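DegT/DnrJ/EryC1/StrS aminotransferase (Brucella abortus 2308, PDB 4QGR) probably acts as a pyridoxal-phosphate-dependent aminotransferase of the DegT/DnrJ/EryC1/StrS family, binding its cofactor within a two-chain assembly. Local coordinates at residues A[12-15]-A[16-19]; A[156-159]-A[160-163]; A[264-267]-A[268-271]; A[328-331]-A[332-335]. All coordinates share one frame; numbering follows the deposited sequence.

Interaction 1 (A[12-15]-A[16-19])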
ATOM      1  N   ILE A  12      -0.275  24.975  -0.071  1.00 18.09           N
ATOM      2  CA  ILE A  12       0.910  24.268   0.430  1.00 19.85           C
ATOM      3  C   ILE A  12       1.880  24.171  -0.759  1.00 21.59           C
ATOM      4  O   ILE A  12       1.607  23.471  -1.736  1.00 24.81           O
ATOM      5  CB  ILE A  12       0.585  22.866   0.970  1.00 20.32           C
ATOM      6  CG1 ILE A  12      -0.258  22.966   2.261  1.00 20.38           C
ATOM      7  CG2 ILE A  12       1.875  22.074   1.259  1.00 21.66           C
ATOM      8  CD1 ILE A  12      -0.815  21.640   2.767  1.00 21.16           C
ATOM      9  N   ASP A  13       2.996  24.886  -0.686  1.00 19.98           N
ATOM     10  CA  ASP A  13       3.802  25.148  -1.870  1.00 18.76           C
ATOM     11  C   ASP A  13       4.928  24.140  -2.056  1.00 17.80           C
ATOM     12  O   ASP A  13       6.079  24.393  -1.632  1.00 16.92           O
ATOM     13  CB  ASP A  13       4.376  26.546  -1.740  1.00 19.33           C
ATOM     14  CG  ASP A  13       4.895  27.082  -3.043  1.00 20.72           C
ATOM     15  OD1 ASP A  13       5.204  26.283  -3.950  1.00 18.80           O
ATOM     16  OD2 ASP A  13       4.961  28.323  -3.114  1.00 22.72           O
ATOM     17  N   LEU A  14       4.624  23.022  -2.722  1.00 17.33           N
ATOM     18  CA  LEU A  14       5.646  21.993  -2.928  1.00 16.32           C
ATOM     19  C   LEU A  14       6.711  22.487  -3.908  1.00 14.80           C
ATOM     20  O   LEU A  14       7.857  22.122  -3.822  1.00 14.41           O
ATOM     21  CB  LEU A  14       5.045  20.672  -3.401  1.00 18.06           C
ATOM     22  CG  LEU A  14       4.060  20.064  -2.388  1.00 19.28           C
ATOM     23  CD1 LEU A  14       3.510  18.761  -2.971  1.00 21.52           C
ATOM     24  CD2 LEU A  14       4.667  19.829  -1.004  1.00 20.46           C
ATOM     25  N   GLY A  15       6.326  23.324  -4.855  1.00 13.99           N
ATOM     26  CA  GLY A  15       7.302  23.860  -5.808  1.00 14.60           C
ATOM     27  C   GLY A  15       8.407  24.713  -5.186  1.00 14.68           C
ATOM     28  O   GLY A  15       9.594  24.633  -5.601  1.00 14.08           O
ATOM     29  N   ALA A  16       8.034  25.537  -4.220  1.00 14.75           N
ATOM     30  CA  ALA A  16       8.997  26.425  -3.571  1.00 15.42           C
ATOM     31  C   ALA A  16       9.975  25.605  -2.745  1.00 15.21           C
ATOM     32  O   ALA A  16      11.184  25.910  -2.662  1.00 15.03           O
ATOM     33  CB  ALA A  16       8.308  27.426  -2.676  1.00 15.42           C
ATOM     34  N   GLN A  17       9.429  24.558  -2.132  1.00 15.13           N
ATOM     35  CA  GLN A  17      10.265  23.645  -1.377  1.00 15.17           C
ATOM     36  C   GLN A  17      11.221  22.901  -2.302  1.00 14.83           C
ATOM     37  O   GLN A  17      12.394  22.791  -2.018  1.00 14.44           O
ATOM     38  CB  GLN A  17       9.406  22.663  -0.581  1.00 14.57           C
ATOM     39  CG  GLN A  17      10.263  21.678   0.212  1.00 14.88           C
ATOM     40  CD  GLN A  17       9.430  20.568   0.813  1.00 15.54           C
ATOM     41  OE1 GLN A  17       8.804  19.792   0.109  1.00 15.26           O
ATOM     42  NE2 GLN A  17       9.480  20.451   2.130  1.00 16.83           N
ATOM     43  N   ARG A  18      10.707  22.387  -3.418  1.00 14.91           N
ATOM     44  CA  ARG A  18      11.545  21.674  -4.344  1.00 14.93           C
ATOM     45  C   ARG A  18      12.635  22.613  -4.869  1.00 15.40           C
ATOM     46  O   ARG A  18      13.788  22.182  -5.056  1.00 16.03           O
ATOM     47  CB  ARG A  18      10.718  21.070  -5.476  1.00 15.55           C
ATOM     48  CG  ARG A  18      11.519  20.186  -6.410  1.00 17.07           C
ATOM     49  CD  ARG A  18      10.652  19.500  -7.456  1.00 18.14           C
ATOM     50  NE  ARG A  18      10.361  20.395  -8.557  1.00 19.84           N
ATOM     51  CZ  ARG A  18      11.232  20.715  -9.540  1.00 22.27           C
ATOM     52  NH1 ARG A  18      12.465  20.196  -9.629  1.00 22.16           N
ATOM     53  NH2 ARG A  18      10.864  21.567 -10.485  1.00 22.58           N
ATOM     54  N   ALA A  19      12.269  23.858  -5.191  1.00 14.99           N
ATOM     55  CA  ALA A  19      13.292  24.800  -5.702  1.00 15.60           C
ATOM     56  C   ALA A  19      14.486  24.919  -4.727  1.00 15.76           C
ATOM     57  O   ALA A  19      15.671  25.034  -5.165  1.00 16.26           O
ATOM     58  CB  ALA A  19      12.688  26.163  -5.984  1.00 15.99           C
TER
HETATM   59  O   HOH W   1       8.677  19.644  -2.589  1.00 11.78           O

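Interaction 2 (A[156-159]-A[160-163])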
ATOM      1  N   ILE A 156      -4.530  10.750  28.474  1.00 14.97           N
ATOM      2  CA  ILE A 156      -4.956   9.590  27.699  1.00 14.35           C
ATOM      3  C   ILE A 156      -4.281   8.304  28.179  1.00 14.36           C
ATOM      4  O   ILE A 156      -4.930   7.268  28.337  1.00 14.64           O
ATOM      5  CB  ILE A 156      -4.714   9.821  26.182  1.00 13.94           C
ATOM      6  CG1 ILE A 156      -5.617  10.934  25.681  1.00 13.71           C
ATOM      7  CG2 ILE A 156      -5.042   8.577  25.369  1.00 13.37           C
ATOM      8  CD1 ILE A 156      -5.324  11.314  24.265  1.00 13.64           C
ATOM      9  N   THR A 157      -2.979   8.374  28.452  1.00 14.10           N
ATOM     10  CA  THR A 157      -2.260   7.213  28.921  1.00 14.39           C
ATOM     11  C   THR A 157      -2.724   6.842  30.338  1.00 14.22           C
ATOM     12  O   THR A 157      -2.844   5.630  30.658  1.00 13.99           O
ATOM     13  CB  THR A 157      -0.744   7.495  28.864  1.00 14.99           C
ATOM     14  OG1 THR A 157      -0.438   7.949  27.539  1.00 15.43           O
ATOM     15  CG2 THR A 157       0.096   6.258  29.246  1.00 15.55           C
ATOM     16  N   ALA A 158      -3.021   7.834  31.174  1.00 13.96           N
ATOM     17  CA  ALA A 158      -3.544   7.504  32.506  1.00 14.90           C
ATOM     18  C   ALA A 158      -4.817   6.636  32.390  1.00 15.23           C
ATOM     19  O   ALA A 158      -4.987   5.666  33.111  1.00 15.14           O
ATOM     20  CB  ALA A 158      -3.837   8.745  33.326  1.00 15.13           C
ATOM     21  N   ILE A 159      -5.670   6.958  31.416  1.00 15.67           N
ATOM     22  CA  ILE A 159      -6.859   6.156  31.180  1.00 16.44           C
ATOM     23  C   ILE A 159      -6.518   4.747  30.687  1.00 16.64           C
ATOM     24  O   ILE A 159      -7.031   3.742  31.181  1.00 18.04           O
ATOM     25  CB  ILE A 159      -7.814   6.882  30.196  1.00 17.05           C
ATOM     26  CG1 ILE A 159      -8.459   8.074  30.887  1.00 17.64           C
ATOM     27  CG2 ILE A 159      -8.906   5.930  29.746  1.00 17.86           C
ATOM     28  CD1 ILE A 159      -8.954   9.119  29.939  1.00 18.28           C
ATOM     29  N   ALA A 160      -5.624   4.663  29.733  1.00 16.49           N
ATOM     30  CA  ALA A 160      -5.119   3.397  29.205  1.00 16.67           C
ATOM     31  C   ALA A 160      -4.445   2.509  30.238  1.00 17.23           C
ATOM     32  O   ALA A 160      -4.455   1.277  30.120  1.00 16.89           O
ATOM     33  CB  ALA A 160      -4.139   3.698  28.074  1.00 16.39           C
ATOM     34  N   GLU A 161      -3.812   3.114  31.230  1.00 17.42           N
ATOM     35  CA  GLU A 161      -3.103   2.377  32.266  1.00 18.07           C
ATOM     36  C   GLU A 161      -4.051   1.520  33.110  1.00 20.03           C
ATOM     37  O   GLU A 161      -3.686   0.448  33.556  1.00 20.47           O
ATOM     38  CB  GLU A 161      -2.334   3.363  33.178  1.00 17.87           C
ATOM     39  CG  GLU A 161      -1.078   3.862  32.523  1.00 16.95           C
ATOM     40  CD  GLU A 161      -0.453   5.054  33.219  1.00 17.07           C
ATOM     41  OE1 GLU A 161      -0.936   5.481  34.282  1.00 17.28           O
ATOM     42  OE2 GLU A 161       0.559   5.553  32.675  1.00 16.75           O
ATOM     43  N   ARG A 162      -5.244   2.037  33.354  1.00 21.89           N
ATOM     44  CA  ARG A 162      -6.230   1.407  34.204  1.00 25.35           C
ATOM     45  C   ARG A 162      -6.776   0.248  33.433  1.00 27.71           C
ATOM     46  O   ARG A 162      -6.868  -0.862  33.931  1.00 28.26           O
ATOM     47  CB  ARG A 162      -7.362   2.428  34.544  1.00 26.58           C
ATOM     48  CG  ARG A 162      -8.550   1.933  35.351  1.00 29.32           C
ATOM     49  CD  ARG A 162      -8.149   1.068  36.532  1.00 31.19           C
ATOM     50  NE  ARG A 162      -7.355   1.772  37.559  1.00 33.11           N
ATOM     51  CZ  ARG A 162      -7.854   2.585  38.492  1.00 32.98           C
ATOM     52  NH1 ARG A 162      -7.050   3.159  39.365  1.00 34.28           N
ATOM     53  NH2 ARG A 162      -9.156   2.851  38.555  1.00 34.87           N
ATOM     54  N   GLU A 163      -7.070   0.548  32.170  1.00 30.54           N
ATOM     55  CA  GLU A 163      -7.825  -0.303  31.309  1.00 33.20           C
ATOM     56  C   GLU A 163      -6.961  -1.322  30.513  1.00 33.75           C
ATOM     57  O   GLU A 163      -7.540  -2.149  29.838  1.00 37.83           O
ATOM     58  CB  GLU A 163      -8.645   0.611  30.376  1.00 34.16           C
ATOM     59  CG  GLU A 163      -9.561   1.641  31.063  1.00 35.00           C
ATOM     60  CD  GLU A 163     -10.674   1.008  31.926  1.00 36.87           C
ATOM     61  OE1 GLU A 163     -10.954  -0.195  31.744  1.00 39.63           O
ATOM     62  OE2 GLU A 163     -11.265   1.690  32.800  1.00 34.04           O
TER

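Interaction 3 (A[264-267]-A[268-271])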
ATOM      1  N   MET A 264      10.237  23.834  10.295  1.00 14.85           N
ATOM      2  CA  MET A 264       9.459  23.923  11.559  1.00 15.41           C
ATOM      3  C   MET A 264       9.625  25.275  12.258  1.00 16.27           C
ATOM      4  O   MET A 264       8.642  25.855  12.763  1.00 16.48           O
ATOM      5  CB  MET A 264       9.807  22.770  12.505  1.00 14.62           C
ATOM      6  CG  MET A 264       9.223  21.457  12.007  1.00 14.08           C
ATOM      7  SD  MET A 264       7.419  21.453  12.076  1.00 13.53           S
ATOM      8  CE  MET A 264       6.946  20.610  10.582  1.00 13.38           C
ATOM      9  N   GLU A 265      10.832  25.828  12.222  1.00 17.41           N
ATOM     10  CA  GLU A 265      11.005  27.186  12.752  1.00 18.75           C
ATOM     11  C   GLU A 265      10.165  28.166  11.963  1.00 17.80           C
ATOM     12  O   GLU A 265       9.532  29.072  12.541  1.00 19.04           O
ATOM     13  CB  GLU A 265      12.494  27.587  12.770  1.00 21.19           C
ATOM     14  CG  GLU A 265      13.315  26.664  13.664  1.00 24.25           C
ATOM     15  CD  GLU A 265      14.827  26.848  13.508  1.00 29.72           C
ATOM     16  OE1 GLU A 265      15.264  27.731  12.733  1.00 36.55           O
ATOM     17  OE2 GLU A 265      15.586  26.103  14.173  1.00 34.13           O
ATOM     18  N   ALA A 266      10.173  28.018  10.640  1.00 17.20           N
ATOM     19  CA  ALA A 266       9.424  28.895   9.773  1.00 16.95           C
ATOM     20  C   ALA A 266       7.930  28.785  10.022  1.00 15.98           C
ATOM     21  O   ALA A 266       7.241  29.777  10.123  1.00 16.53           O
ATOM     22  CB  ALA A 266       9.733  28.597   8.299  1.00 16.89           C
ATOM     23  N   ARG A 267       7.437  27.558  10.122  1.00 15.22           N
ATOM     24  CA  ARG A 267       6.011  27.341  10.374  1.00 15.06           C
ATOM     25  C   ARG A 267       5.588  28.009  11.699  1.00 15.33           C
ATOM     26  O   ARG A 267       4.570  28.681  11.749  1.00 15.06           O
ATOM     27  CB  ARG A 267       5.704  25.861  10.388  1.00 15.15           C
ATOM     28  CG  ARG A 267       5.808  25.147   9.053  1.00 15.23           C
ATOM     29  CD  ARG A 267       5.848  23.612   9.189  1.00 15.00           C
ATOM     30  NE  ARG A 267       5.816  22.952   7.883  1.00 14.97           N
ATOM     31  CZ  ARG A 267       4.715  22.754   7.138  1.00 15.04           C
ATOM     32  NH1 ARG A 267       3.516  23.073   7.592  1.00 15.71           N
ATOM     33  NH2 ARG A 267       4.815  22.204   5.937  1.00 14.66           N
ATOM     34  N   ASP A 268       6.407  27.858  12.734  1.00 15.65           N
ATOM     35  CA  ASP A 268       6.104  28.436  14.046  1.00 16.78           C
ATOM     36  C   ASP A 268       6.004  29.946  13.925  1.00 17.01           C
ATOM     37  O   ASP A 268       5.056  30.585  14.451  1.00 17.08           O
ATOM     38  CB  ASP A 268       7.200  28.052  15.052  1.00 17.80           C
ATOM     39  CG  ASP A 268       6.892  28.537  16.456  1.00 19.00           C
ATOM     40  OD1 ASP A 268       6.067  27.895  17.123  1.00 19.11           O
ATOM     41  OD2 ASP A 268       7.464  29.575  16.854  1.00 20.54           O
ATOM     42  N   ARG A 269       6.966  30.523  13.208  1.00 17.45           N
ATOM     43  CA  ARG A 269       7.002  31.993  12.994  1.00 18.02           C
ATOM     44  C   ARG A 269       5.752  32.475  12.244  1.00 17.25           C
ATOM     45  O   ARG A 269       5.099  33.423  12.635  1.00 16.91           O
ATOM     46  CB  ARG A 269       8.282  32.395  12.258  1.00 18.94           C
ATOM     47  CG  ARG A 269       8.249  33.774  11.649  1.00 20.33           C
ATOM     48  CD  ARG A 269       9.554  34.052  10.912  1.00 21.23           C
ATOM     49  NE  ARG A 269       9.828  33.139   9.796  1.00 21.01           N
ATOM     50  CZ  ARG A 269       9.243  33.192   8.611  1.00 21.22           C
ATOM     51  NH1 ARG A 269       8.267  34.050   8.359  1.00 22.66           N
ATOM     52  NH2 ARG A 269       9.602  32.337   7.679  1.00 21.86           N
ATOM     53  N   ILE A 270       5.386  31.764  11.192  1.00 16.54           N
ATOM     54  CA  ILE A 270       4.239  32.104  10.370  1.00 16.47           C
ATOM     55  C   ILE A 270       2.912  31.983  11.139  1.00 16.69           C
ATOM     56  O   ILE A 270       2.063  32.885  11.083  1.00 16.51           O
ATOM     57  CB  ILE A 270       4.255  31.234   9.080  1.00 16.98           C
ATOM     58  CG1 ILE A 270       5.458  31.682   8.219  1.00 17.78           C
ATOM     59  CG2 ILE A 270       2.941  31.360   8.322  1.00 16.66           C
ATOM     60  CD1 ILE A 270       5.893  30.643   7.186  1.00 17.71           C
ATOM     61  N   ALA A 271       2.755  30.884  11.884  1.00 16.12           N
ATOM     62  CA  ALA A 271       1.543  30.647  12.676  1.00 16.14           C
ATOM     63  C   ALA A 271       1.377  31.698  13.727  1.00 17.68           C
ATOM     64  O   ALA A 271       0.272  32.150  13.956  1.00 17.39           O
ATOM     65  CB  ALA A 271       1.566  29.285  13.324  1.00 15.92           C
TER

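Interaction 4 (A[328-331]-A[332-335])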
ATOM      1  N   HIS A 328     -18.373  10.128  11.983  1.00 14.68           N
ATOM      2  CA  HIS A 328     -19.536   9.456  12.526  1.00 15.85           C
ATOM      3  C   HIS A 328     -20.796   9.767  11.724  1.00 17.22           C
ATOM      4  O   HIS A 328     -21.812   9.091  11.906  1.00 17.93           O
ATOM      5  CB  HIS A 328     -19.764   9.776  13.997  1.00 16.46           C
ATOM      6  CG  HIS A 328     -20.322  11.136  14.257  1.00 16.76           C
ATOM      7  ND1 HIS A 328     -19.579  12.287  14.115  1.00 17.00           N
ATOM      8  CD2 HIS A 328     -21.552  11.531  14.654  1.00 17.75           C
ATOM      9  CE1 HIS A 328     -20.315  13.330  14.440  1.00 17.54           C
ATOM     10  NE2 HIS A 328     -21.515  12.899  14.774  1.00 18.76           N
ATOM     11  N   LEU A 329     -20.742  10.788  10.888  1.00 16.93           N
ATOM     12  CA  LEU A 329     -21.884  11.113  10.040  1.00 18.46           C
ATOM     13  C   LEU A 329     -21.747  10.563   8.638  1.00 18.76           C
ATOM     14  O   LEU A 329     -22.687  10.684   7.843  1.00 19.56           O
ATOM     15  CB  LEU A 329     -22.125  12.616  10.002  1.00 19.78           C
ATOM     16  CG  LEU A 329     -22.475  13.238  11.343  1.00 21.27           C
ATOM     17  CD1 LEU A 329     -22.535  14.738  11.109  1.00 23.39           C
ATOM     18  CD2 LEU A 329     -23.729  12.702  12.011  1.00 22.01           C
ATOM     19  N   GLN A 330     -20.605   9.961   8.302  1.00 17.41           N
ATOM     20  CA  GLN A 330     -20.436   9.434   6.951  1.00 16.76           C
ATOM     21  C   GLN A 330     -21.047   8.066   6.880  1.00 16.40           C
ATOM     22  O   GLN A 330     -21.065   7.330   7.868  1.00 15.74           O
ATOM     23  CB  GLN A 330     -18.965   9.385   6.523  1.00 16.05           C
ATOM     24  CG  GLN A 330     -18.342  10.784   6.439  1.00 16.82           C
ATOM     25  CD  GLN A 330     -16.953  10.789   5.870  1.00 16.98           C
ATOM     26  OE1 GLN A 330     -16.600   9.939   5.056  1.00 18.44           O
ATOM     27  NE2 GLN A 330     -16.124  11.744   6.328  1.00 17.54           N
ATOM     28  N   THR A 331     -21.533   7.729   5.696  1.00 16.98           N
ATOM     29  CA  THR A 331     -22.264   6.492   5.448  1.00 17.31           C
ATOM     30  C   THR A 331     -21.562   5.259   5.942  1.00 17.04           C
ATOM     31  O   THR A 331     -22.193   4.367   6.538  1.00 17.63           O
ATOM     32  CB  THR A 331     -22.623   6.356   3.925  1.00 18.75           C
ATOM     33  OG1 THR A 331     -23.420   7.480   3.520  1.00 19.25           O
ATOM     34  CG2 THR A 331     -23.368   5.086   3.603  1.00 19.81           C
ATOM     35  N   ALA A 332     -20.280   5.148   5.665  1.00 15.91           N
ATOM     36  CA  ALA A 332     -19.577   3.917   6.027  1.00 16.34           C
ATOM     37  C   ALA A 332     -19.478   3.695   7.525  1.00 16.12           C
ATOM     38  O   ALA A 332     -19.280   2.567   7.933  1.00 17.23           O
ATOM     39  CB  ALA A 332     -18.183   3.919   5.462  1.00 15.71           C
ATOM     40  N   TYR A 333     -19.546   4.747   8.334  1.00 15.62           N
ATOM     41  CA  TYR A 333     -19.255   4.612   9.792  1.00 16.03           C
ATOM     42  C   TYR A 333     -20.377   5.021  10.728  1.00 16.55           C
ATOM     43  O   TYR A 333     -20.208   4.955  11.943  1.00 17.16           O
ATOM     44  CB  TYR A 333     -17.962   5.433  10.181  1.00 15.93           C
ATOM     45  CG  TYR A 333     -16.922   5.467   9.077  1.00 16.60           C
ATOM     46  CD1 TYR A 333     -16.067   4.397   8.805  1.00 17.89           C
ATOM     47  CD2 TYR A 333     -16.785   6.585   8.299  1.00 17.76           C
ATOM     48  CE1 TYR A 333     -15.139   4.460   7.730  1.00 17.37           C
ATOM     49  CE2 TYR A 333     -15.887   6.649   7.243  1.00 18.24           C
ATOM     50  CZ  TYR A 333     -15.074   5.604   6.945  1.00 17.97           C
ATOM     51  OH  TYR A 333     -14.236   5.780   5.832  1.00 18.46           O
ATOM     52  N   LYS A 334     -21.497   5.457  10.178  1.00 17.16           N
ATOM     53  CA  LYS A 334     -22.518   6.103  10.971  1.00 19.31           C
ATOM     54  C   LYS A 334     -23.307   5.126  11.836  1.00 19.95           C
ATOM     55  O   LYS A 334     -24.056   5.564  12.713  1.00 21.33           O
ATOM     56  CB  LYS A 334     -23.471   6.916  10.079  1.00 20.99           C
ATOM     57  CG  LYS A 334     -24.370   6.111   9.187  1.00 22.31           C
ATOM     58  CD  LYS A 334     -25.156   7.054   8.288  1.00 24.16           C
ATOM     59  CE  LYS A 334     -26.143   6.321   7.402  1.00 26.90           C
ATOM     60  NZ  LYS A 334     -26.996   7.352   6.739  1.00 28.69           N
ATOM     61  N   HIS A 335     -23.164   3.828  11.597  1.00 19.31           N
ATOM     62  CA  HIS A 335     -23.791   2.839  12.471  1.00 21.75           C
ATOM     63  C   HIS A 335     -22.947   2.373  13.656  1.00 18.55           C
ATOM     64  O   HIS A 335     -23.440   1.664  14.524  1.00 19.23           O
ATOM     65  CB  HIS A 335     -24.341   1.695  11.606  1.00 24.99           C
ATOM     66  CG  HIS A 335     -25.447   2.166  10.688  1.00 29.17           C
ATOM     67  ND1 HIS A 335     -26.626   2.719  11.162  1.00 33.39           N
ATOM     68  CD2 HIS A 335     -25.508   2.267   9.335  1.00 31.91           C
ATOM     69  CE1 HIS A 335     -27.375   3.109  10.143  1.00 34.12           C
ATOM     70  NE2 HIS A 335     -26.714   2.856   9.024  1.00 34.03           N
TER
HETATM   71  O   HOH W   2     -23.274   7.970  14.316  1.00 29.35           O
HETATM   72  O   HOH W   3     -25.320   8.542   5.046  1.00 42.38           O

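Interaction 1 (A[12-15]-A[16-19])
Asp13 and Ala16 meet at the N-cap that opens helix 14-20, a short helix near the N terminus. The Asp13 carboxylate reaches forward to the first turn and OD1 accepts from Ala16 N at 2.9 Å, with an N-H...O angle of 153°. The donor reaches OD1 from above the carboxylate plane rather than within it. The carboxylate lies against the Ala16 methyl because chi1 (-164°) puts CG beside the carbonyl carbon, Asp13 CG standing 3.4 Å from Ala16 CB. This is the tight side of the contact. A negative group over the helix start would be expected to interact favourably with the helix dipole, and His359 packs on the same side chain.

Behind the cap the backbone settles into alpha-helical bonding. The bond from Gln17 N to Asp13 O is weak, whereas Arg18 N reaches Leu14 O at 2.9 Å and Ala19 N reaches Gly15 O at 2.8 Å. Gly15 and Ala19 form the exposed side. Arg18 turns away from the helix and the residue packs on Tyr204 and on Tyr38 of the second subunit. Gln17 is buried and turns its amide to helix 247-278, where OE1 bonds Lys256 and NE2 bonds Glu263. Leu14 and Gln17 are linked through water rather than by close side-chain contact: one molecule donates to Leu14 O at 2.9 Å and to Gln17 OE1 at 2.7 Å.

Interaction 2 (A[156-159]-A[160-163])
Ile159 O is shared by two backbone N-H groups near the end of helix 153-163. Arg162 N donates to it at 3.3 Å from above the carbonyl plane, 61° out of it, and Glu163 N makes a second, weak bond to the same oxygen. The chain of Glu163 turns back toward this carbonyl: Glu163 CG, anti to its carbonyl carbon (chi1 -56°), lies 3.3 Å from Ile159 O, and the bend at chi2 then turns the carboxylate. Earlier in the helix the bonding is firmer: Ala160 N reaches Ile156 O at 3.0 Å in the carbonyl plane, and Glu161 N reaches Thr157 O at 2.8 Å. Glu161 N also has a weak bond to Ala158 O.

On the outer face Glu161 runs back along the helix. Its CG, anti to the carbonyl carbon, lies 3.1 Å from Thr157 O, and the extended chain then carries the carboxylate over the preceding turn. There OE2 touches the Thr157 methyl CG2 at 3.5 Å, the two side chains crossing at a slant. Thr157 OG1 is turned to the backbone instead and bonds Tyr153 O.

The inner face is largely apolar. Ile159 packs on Val120 and Ile127 of helix 120-133, while Ala160 rests on Ile167 of strand 166-170; this helix is the crossover of the beta-alpha-beta unit 137-141, 153-163, 166-170. The Glu161 carboxylate thus meets Thr157 through a methyl group and not its hydroxyl, and the polar cohesion between the two segments is carried by the main chain.

Interaction 3 (A[264-267]-A[268-271])
Asp268 N donates to Met264 O at 3.0 Å, the first of four consecutive i to i+4 bonds that run through this part of helix 247-278. Arg269 N follows to Glu265 O at 3.0 Å, and Ile270 N to Ala266 O and Ala271 N to Arg267 O, both at 2.9 Å. All four have N-H...O angles near 160°. The Asp268 carboxylate takes no part in them: it turns along the helix to form a salt bridge with Arg272 through OD2.

Around the carbonyl of Ala266 the side chains close in. Ile270 CG1, anti to its own carbonyl carbon (chi1 -68°), is sent back over it and stands 3.2 Å from Ala266 O. The chain continues past the same oxygen, with Ile270 CD1 3.3 Å from Ala266 O. CD1 reaches the Ala266 methyl only loosely, at 4.5 Å. Arg269 comes to the same residue by another route. Its chain bends at chi3 (62°) and folds the guanidinium back, bringing NH2 to 3.8 Å from Ala266 CB, while Ala266 O lies over one face of the group, offset toward its rim.

Further out, the buried residues turn to the rest of the chain: Met264 packs on Pro200, Arg267 on Pro360 and Ala271 on Trp295. The arrangement is that of a regular alpha-helix in the second half of the long helix 247-278, with the Arg267 side chain about 8 Å from that of Lys199, the predicted cofactor-attachment lysine.

Interaction 4 (A[328-331]-A[332-335])
Among the direct polar contacts, Tyr333 N donates to Gln330 O at 3.0 Å. The donor sits above the carbonyl plane, 47° out of it, and the bond closes a type I beta turn over 330-333, with Thr331 and Ala332 at its corners. A CA-H...O contact adds to it, Lys334 CA standing 3.2 Å from His328 O.

Two waters extend the polar links. One lies 3.0 Å from both His328 O and Lys334 O and can donate to either, though further acceptors compete for its protons. The other receives a bond from Lys334 NZ at 2.7 Å and donates to Thr331 OG1 at the same length. Lys334 reaches it because CG lies between the backbone N and the carbonyl carbon (chi1 69°), after which the extended chain passes Gln330 O and Thr331 O.

The packing is carried by Gln330 and Tyr333, which lie side by side and point the same way, their amide and ring planes 64° apart. Gln330 CB meets the ring obliquely at CD2, 4.0 Å away, and Ala332 CB sits over the centre of one ring face.

Their polar ends serve the dimer. Gln330 OE1 and Tyr333 OH bond Asn236 of the second subunit, Thr331 OG1 bonds Asp235 of that subunit, and Gln330 NE2 is held by Lys325 O. The beta turn therefore presents several polar side-chain groups to the neighbouring chain, while His328 faces inward and is fixed at both ring nitrogens by Ser89 and Glu347.

Overall arrangement
From the N terminus the four contacts follow in series; each is local, so none closes a long loop and none nests or crosses another. Interaction 1 begins helix 14-20 and interaction 3 lies on helix 247-278, their nearest atoms about 6 Å apart; a side chain of the first helix joins it to the second. Interaction 2, on the opposite side of the chain's centre from interaction 1, belongs to the crossover helix that packs against the main sheet. Interaction 4 forms the turn before strand 337-338 and, its centre about 36 Å from those of interactions 1 and 3, meets the second subunit, which interaction 1 also touches.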